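PDB 4G59: M152 protein from Murid herpesvirus 1, which probably acts as an MHC class I-like immune-evasion protein that helps the virus escape recognition by cytotoxic lymphocytes. Local coordinates for residues Y82-N87 with Q112-N117; A249-S254 with Y259-Y264. All coordinates share one frame; numbering follows the deposited sequence.

Overall arrangement
Contacts 1 and 2 lie in two different parts of a chain built along MHC class I-like lines. Contact 1 packs helix 68-89 against the end of a strand in the large antiparallel sheet, whereas contact 2 pairs two strands in one of two smaller sheets that face each other. Their centres are 39 Å apart, on opposite sides of the chain's centre, and their nearest atoms stay about 22 Å apart. The turn of contact 1 is touched by the other protein of the assembly, and no other protein chain reaches contact 2. Contact 2 has sugar beside it instead: the side chain of Ser-253 is about 4 Å from a glycan N-acetylglucosamine.

Contact 1 (Y82-N87 with Q112-N117); sequences YEYIMN and QMMDGN
Tyr-84 and Gln-112 make the main side-chain bridge in this buried helix-on-sheet contact, which belongs to the platform of an MHC class I-like domain. Tyr-84 comes from helix 68-89, and Gln-112 from strand 106-114 of the large antiparallel sheet. The backbones stay well apart, with the CA atoms of these two residues separated by 12.0 Å, and long side chains span the distance. With CG anti to the backbone N (chi1 176°), the Tyr-84 ring stands out from the helix toward the strand. Gln-112, extended from CG onward, reaches back from the opposite direction. Its amide meets the phenol end at the ring edge, near the ring plane, with the two flat groups turned 70° from each other. In the model Tyr-84 OH lies 2.7 Å from Gln-112 NE2, but the amide is probably turned over, so the identity of the partner atom is doubtful; with the amide turned back, this may be a hydrogen bond. Other residues enclose this meeting point: Tyr-148 stacks on the Tyr-84 ring, while Phe-97 and Ile-145 touch both side chains.

Two residues further along the strand, Met-114 adds an apolar flank. Its chain runs out nearly straight (chi2 -167°) and brings its CE methyl 4.4 Å from Tyr-84 OH.

From Met-114 to Asn-117 the chain reverses in a type I' turn, the tight two-residue connection of a beta hairpin, leading into strand 117-123. At the turn Asp-115 forms salt bridges to Arg-93 and to a basic side chain of the other protein in the assembly. Paired backbone bonds close the hairpin: Met-114 N donates to Asn-117 O at 2.8 Å, and Asn-117 N returns to Met-114 O at 2.9 Å.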
loop_
_atom_site.group_PDB
_atom_site.type_symbol
_atom_site.label_atom_id
_atom_site.label_comp_id
_atom_site.label_asym_id
_atom_site.label_seq_id
_atom_site.Cartn_x
_atom_site.Cartn_y
_atom_site.Cartn_z
ATOM N N TYR B 82 6.838 -20.549 4.173
ATOM C CA TYR B 82 5.858 -21.633 4.141
ATOM C C TYR B 82 6.040 -22.582 5.328
ATOM O O TYR B 82 5.076 -22.861 6.044
ATOM C CB TYR B 82 5.919 -22.403 2.819
ATOM C CG TYR B 82 5.158 -23.712 2.842
ATOM C CD1 TYR B 82 3.770 -23.733 2.820
ATOM C CD2 TYR B 82 5.828 -24.929 2.885
ATOM C CE1 TYR B 82 3.070 -24.929 2.843
ATOM C CE2 TYR B 82 5.136 -26.127 2.909
ATOM C CZ TYR B 82 3.758 -26.119 2.891
ATOM O OH TYR B 82 3.058 -27.302 2.920
ATOM N N GLU B 83 7.262 -23.076 5.540
ATOM C CA GLU B 83 7.549 -23.902 6.718
ATOM C C GLU B 83 7.152 -23.176 7.998
ATOM O O GLU B 83 6.432 -23.730 8.820
ATOM C CB GLU B 83 9.028 -24.283 6.812
ATOM C CG GLU B 83 9.631 -24.869 5.554
ATOM C CD GLU B 83 9.054 -26.214 5.176
ATOM O OE1 GLU B 83 8.908 -27.074 6.068
ATOM O OE2 GLU B 83 8.757 -26.417 3.977
ATOM N N TYR B 84 7.623 -21.938 8.154
ATOM C CA TYR B 84 7.388 -21.160 9.368
ATOM C C TYR B 84 5.910 -21.090 9.694
ATOM O O TYR B 84 5.507 -21.398 10.819
ATOM C CB TYR B 84 7.937 -19.749 9.195
ATOM C CG TYR B 84 7.670 -18.797 10.343
ATOM C CD1 TYR B 84 7.599 -19.241 11.652
ATOM C CD2 TYR B 84 7.499 -17.441 10.109
ATOM C CE1 TYR B 84 7.367 -18.357 12.699
ATOM C CE2 TYR B 84 7.259 -16.552 11.146
ATOM C CZ TYR B 84 7.191 -17.013 12.432
ATOM O OH TYR B 84 6.956 -16.128 13.458
ATOM N N ILE B 85 5.115 -20.692 8.703
ATOM C CA ILE B 85 3.675 -20.527 8.875
ATOM C C ILE B 85 2.977 -21.836 9.277
ATOM O O ILE B 85 2.205 -21.862 10.250
ATOM C CB ILE B 85 3.024 -19.919 7.606
ATOM C CG1 ILE B 85 3.204 -18.405 7.588
ATOM C CG2 ILE B 85 1.543 -20.273 7.533
ATOM C CD1 ILE B 85 2.542 -17.706 8.763
ATOM N N MET B 86 3.259 -22.913 8.542
ATOM C CA MET B 86 2.669 -24.220 8.830
ATOM C C MET B 86 3.092 -24.785 10.199
ATOM O O MET B 86 2.242 -25.175 10.994
ATOM C CB MET B 86 2.983 -25.228 7.713
ATOM C CG MET B 86 2.386 -24.884 6.347
ATOM S SD MET B 86 0.602 -24.584 6.343
ATOM C CE MET B 86 -0.038 -26.254 6.467
ATOM N N ASN B 87 4.398 -24.817 10.466
ATOM C CA ASN B 87 4.941 -25.383 11.705
ATOM C C ASN B 87 4.674 -24.598 12.995
ATOM O O ASN B 87 4.643 -25.184 14.072
ATOM C CB ASN B 87 6.451 -25.610 11.581
ATOM C CG ASN B 87 6.816 -26.535 10.438
ATOM O OD1 ASN B 87 5.952 -27.171 9.834
ATOM N ND2 ASN B 87 8.111 -26.623 10.141
ATOM N N GLN B 112 10.642 -8.510 10.914
ATOM C CA GLN B 112 9.474 -9.374 10.738
ATOM C C GLN B 112 8.263 -8.560 11.160
ATOM O O GLN B 112 8.253 -8.001 12.265
ATOM C CB GLN B 112 9.590 -10.623 11.630
ATOM C CG GLN B 112 8.520 -11.707 11.405
ATOM C CD GLN B 112 8.574 -12.827 12.461
ATOM O OE1 GLN B 112 9.510 -12.902 13.266
ATOM N NE2 GLN B 112 7.562 -13.684 12.463
ATOM N N MET B 113 7.255 -8.475 10.288
ATOM C CA MET B 113 6.032 -7.762 10.637
ATOM C C MET B 113 4.770 -8.593 10.443
ATOM O O MET B 113 4.648 -9.350 9.467
ATOM C CB MET B 113 5.906 -6.444 9.865
ATOM C CG MET B 113 7.003 -5.449 10.136
ATOM S SD MET B 113 8.359 -5.606 8.953
ATOM C CE MET B 113 8.863 -3.875 8.860
ATOM N N MET B 114 3.837 -8.438 11.375
ATOM C CA MET B 114 2.500 -9.002 11.216
ATOM C C MET B 114 1.448 -7.941 11.461
ATOM O O MET B 114 1.480 -7.269 12.494
ATOM C CB MET B 114 2.259 -10.180 12.174
ATOM C CG MET B 114 2.848 -11.500 11.686
ATOM S SD MET B 114 2.302 -12.992 12.571
ATOM C CE MET B 114 3.456 -14.093 11.763
ATOM N N ASP B 115 0.522 -7.789 10.514
ATOM C CA ASP B 115 -0.615 -6.883 10.706
ATOM C C ASP B 115 -0.236 -5.443 11.083
ATOM O O ASP B 115 -0.840 -4.849 11.987
ATOM C CB ASP B 115 -1.601 -7.478 11.729
ATOM C CG ASP B 115 -2.174 -8.810 11.268
ATOM O OD1 ASP B 115 -2.059 -9.119 10.072
ATOM O OD2 ASP B 115 -2.755 -9.545 12.085
ATOM N N GLY B 116 0.761 -4.892 10.395
ATOM C CA GLY B 116 1.218 -3.542 10.671
ATOM C C GLY B 116 2.172 -3.419 11.855
ATOM O O GLY B 116 2.728 -2.350 12.089
ATOM N N ASN B 117 2.360 -4.498 12.608
ATOM C CA ASN B 117 3.217 -4.464 13.798
ATOM C C ASN B 117 4.555 -5.132 13.538
ATOM O O ASN B 117 4.589 -6.242 13.017
ATOM C CB ASN B 117 2.554 -5.193 14.984
ATOM C CG ASN B 117 1.278 -4.522 15.466
ATOM O OD1 ASN B 117 1.245 -3.314 15.725
ATOM N ND2 ASN B 117 0.212 -5.315 15.592
#

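Contact 2 (A249-S254 with Y259-Y264)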
loop_
_atom_site.group_PDB
_atom_site.type_symbol
_atom_site.label_atom_id
_atom_site.label_comp_id
_atom_site.label_asym_id
_atom_site.label_seq_id
_atom_site.Cartn_x
_atom_site.Cartn_y
_atom_site.Cartn_z
ATOM N N ALA B 249 0.376 25.340 -2.645
ATOM C CA ALA B 249 1.241 24.730 -3.641
ATOM C C ALA B 249 1.658 23.360 -3.183
ATOM O O ALA B 249 1.955 23.145 -2.000
ATOM C CB ALA B 249 2.457 25.598 -3.936
ATOM N N PHE B 250 1.664 22.421 -4.123
ATOM C CA PHE B 250 2.187 21.098 -3.822
ATOM C C PHE B 250 3.687 21.167 -3.990
ATOM O O PHE B 250 4.172 21.741 -4.963
ATOM C CB PHE B 250 1.599 20.071 -4.784
ATOM C CG PHE B 250 0.138 19.777 -4.537
ATOM C CD1 PHE B 250 -0.231 18.766 -3.678
ATOM C CD2 PHE B 250 -0.857 20.507 -5.174
ATOM C CE1 PHE B 250 -1.572 18.481 -3.444
ATOM C CE2 PHE B 250 -2.216 20.234 -4.940
ATOM C CZ PHE B 250 -2.571 19.220 -4.077
ATOM N N VAL B 251 4.428 20.604 -3.043
ATOM C CA VAL B 251 5.878 20.493 -3.188
ATOM C C VAL B 251 6.244 19.028 -3.341
ATOM O O VAL B 251 5.841 18.188 -2.529
ATOM C CB VAL B 251 6.649 21.109 -2.006
ATOM C CG1 VAL B 251 8.158 21.006 -2.246
ATOM C CG2 VAL B 251 6.253 22.555 -1.830
ATOM N N ILE B 252 6.985 18.739 -4.410
ATOM C CA ILE B 252 7.427 17.391 -4.713
ATOM C C ILE B 252 8.932 17.407 -4.624
ATOM O O ILE B 252 9.587 18.164 -5.338
ATOM C CB ILE B 252 7.022 17.001 -6.130
ATOM C CG1 ILE B 252 5.504 17.038 -6.276
ATOM C CG2 ILE B 252 7.498 15.617 -6.438
ATOM C CD1 ILE B 252 5.016 16.907 -7.725
ATOM N N SER B 253 9.493 16.599 -3.740
ATOM C CA SER B 253 10.927 16.637 -3.535
ATOM C C SER B 253 11.597 15.284 -3.762
ATOM O O SER B 253 11.041 14.233 -3.455
ATOM C CB SER B 253 11.236 17.160 -2.144
ATOM O OG SER B 253 10.981 16.154 -1.203
ATOM N N SER B 254 12.802 15.332 -4.319
ATOM C CA SER B 254 13.538 14.142 -4.719
ATOM C C SER B 254 14.803 14.017 -3.884
ATOM O O SER B 254 15.438 15.020 -3.554
ATOM C CB SER B 254 13.917 14.259 -6.190
ATOM O OG SER B 254 14.914 13.313 -6.523
ATOM N N TYR B 259 13.584 19.929 -6.141
ATOM C CA TYR B 259 12.167 19.860 -5.814
ATOM C C TYR B 259 11.385 20.737 -6.762
ATOM O O TYR B 259 11.932 21.700 -7.308
ATOM C CB TYR B 259 11.894 20.222 -4.355
ATOM C CG TYR B 259 12.197 21.647 -3.963
ATOM C CD1 TYR B 259 11.211 22.628 -4.008
ATOM C CD2 TYR B 259 13.461 22.007 -3.511
ATOM C CE1 TYR B 259 11.482 23.933 -3.625
ATOM C CE2 TYR B 259 13.740 23.311 -3.131
ATOM C CZ TYR B 259 12.749 24.266 -3.191
ATOM O OH TYR B 259 13.039 25.555 -2.813
ATOM N N ALA B 260 10.110 20.401 -6.972
ATOM C CA ALA B 260 9.259 21.178 -7.863
ATOM C C ALA B 260 8.022 21.653 -7.121
ATOM O O ALA B 260 7.456 20.926 -6.299
ATOM C CB ALA B 260 8.858 20.358 -9.069
ATOM N N THR B 261 7.596 22.879 -7.403
ATOM C CA THR B 261 6.339 23.356 -6.846
ATOM C C THR B 261 5.329 23.266 -7.976
ATOM O O THR B 261 5.659 23.572 -9.143
ATOM C CB THR B 261 6.441 24.802 -6.331
ATOM O OG1 THR B 261 6.852 25.646 -7.409
ATOM C CG2 THR B 261 7.474 24.908 -5.237
ATOM N N VAL B 262 4.116 22.821 -7.643
ATOM C CA VAL B 262 3.065 22.717 -8.642
ATOM C C VAL B 262 1.871 23.431 -8.055
ATOM O O VAL B 262 1.462 23.127 -6.931
ATOM C CB VAL B 262 2.671 21.262 -8.940
ATOM C CG1 VAL B 262 1.853 21.200 -10.209
ATOM C CG2 VAL B 262 3.893 20.359 -9.053
ATOM N N LYS B 263 1.315 24.380 -8.806
ATOM C CA LYS B 263 0.183 25.157 -8.314
ATOM C C LYS B 263 -0.511 25.853 -9.459
ATOM O O LYS B 263 -0.048 25.761 -10.592
ATOM C CB LYS B 263 0.667 26.194 -7.318
ATOM C CG LYS B 263 1.532 27.233 -7.949
ATOM C CD LYS B 263 1.749 28.359 -6.974
ATOM C CE LYS B 263 2.417 29.520 -7.684
ATOM N NZ LYS B 263 1.624 30.103 -8.821
ATOM N N TYR B 264 -1.625 26.528 -9.183
ATOM C CA TYR B 264 -2.321 27.302 -10.215
ATOM C C TYR B 264 -1.856 28.776 -10.214
ATOM O O TYR B 264 -1.586 29.351 -9.149
ATOM C CB TYR B 264 -3.837 27.267 -9.982
ATOM C CG TYR B 264 -4.528 25.921 -10.092
ATOM C CD1 TYR B 264 -5.039 25.293 -8.962
ATOM C CD2 TYR B 264 -4.722 25.308 -11.330
ATOM C CE1 TYR B 264 -5.700 24.068 -9.051
ATOM C CE2 TYR B 264 -5.380 24.080 -11.438
ATOM C CZ TYR B 264 -5.868 23.466 -10.290
ATOM O OH TYR B 264 -6.529 22.250 -10.390
#
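Phe-250 and Val-262, with Ile-252 and Ala-260, form the two hydrogen-bonded pairs of an antiparallel beta hairpin. The strand axes run 161° apart in direction and approach to 4.6 Å. Each pair exchanges two backbone bonds; Ile-252 N to Ala-260 O is the straightest, with 171° at the hydrogen. Thr-261 CA adds a CH...O contact to Phe-250 O at 3.3 Å.

The tight side is the face carrying these four residues. Ile-252 CD1 rests 3.9 Å from Val-262 CG2, the two branched chains crossing at a slant. Phe-250 holds CG beside its backbone N (chi1 -71°), and its ring leads away from the partner strand with Val-262 O at the ring edge, in plane. All four are buried, so this layer forms part of a hydrophobic core.

On the other face Val-251, Ser-253 and Tyr-259 are partly exposed, while Thr-261 is buried; side-chain packing is thinner here, although the strands themselves draw close at Ser-253 and Tyr-259. The Tyr-259 ring leads away from the opposite strand at its far end, yet its CD1 still lies 3.9 Å from Val-251 CG1, an oblique approach. Ser-253 and Tyr-259 pair closely at the level of CB, 3.8 Å from one to the other, and a glycan sugar lies against Ser-253.

Strands 5-11 and 210-213 border the hairpin, adding backbone bonds from Arg-8 and Phe-10 on one edge and from Asn-210 and Ser-212 on the other; the Phe-10 ring also stacks with Tyr-259. Beneath the buried face, Leu-188 of strand 185-191 and Cys-199 of strand 196-203 touch both Phe-250 and Val-262, joining the two sheets in a sandwich consistent with the immunoglobulin-like domain of MHC class I relatives.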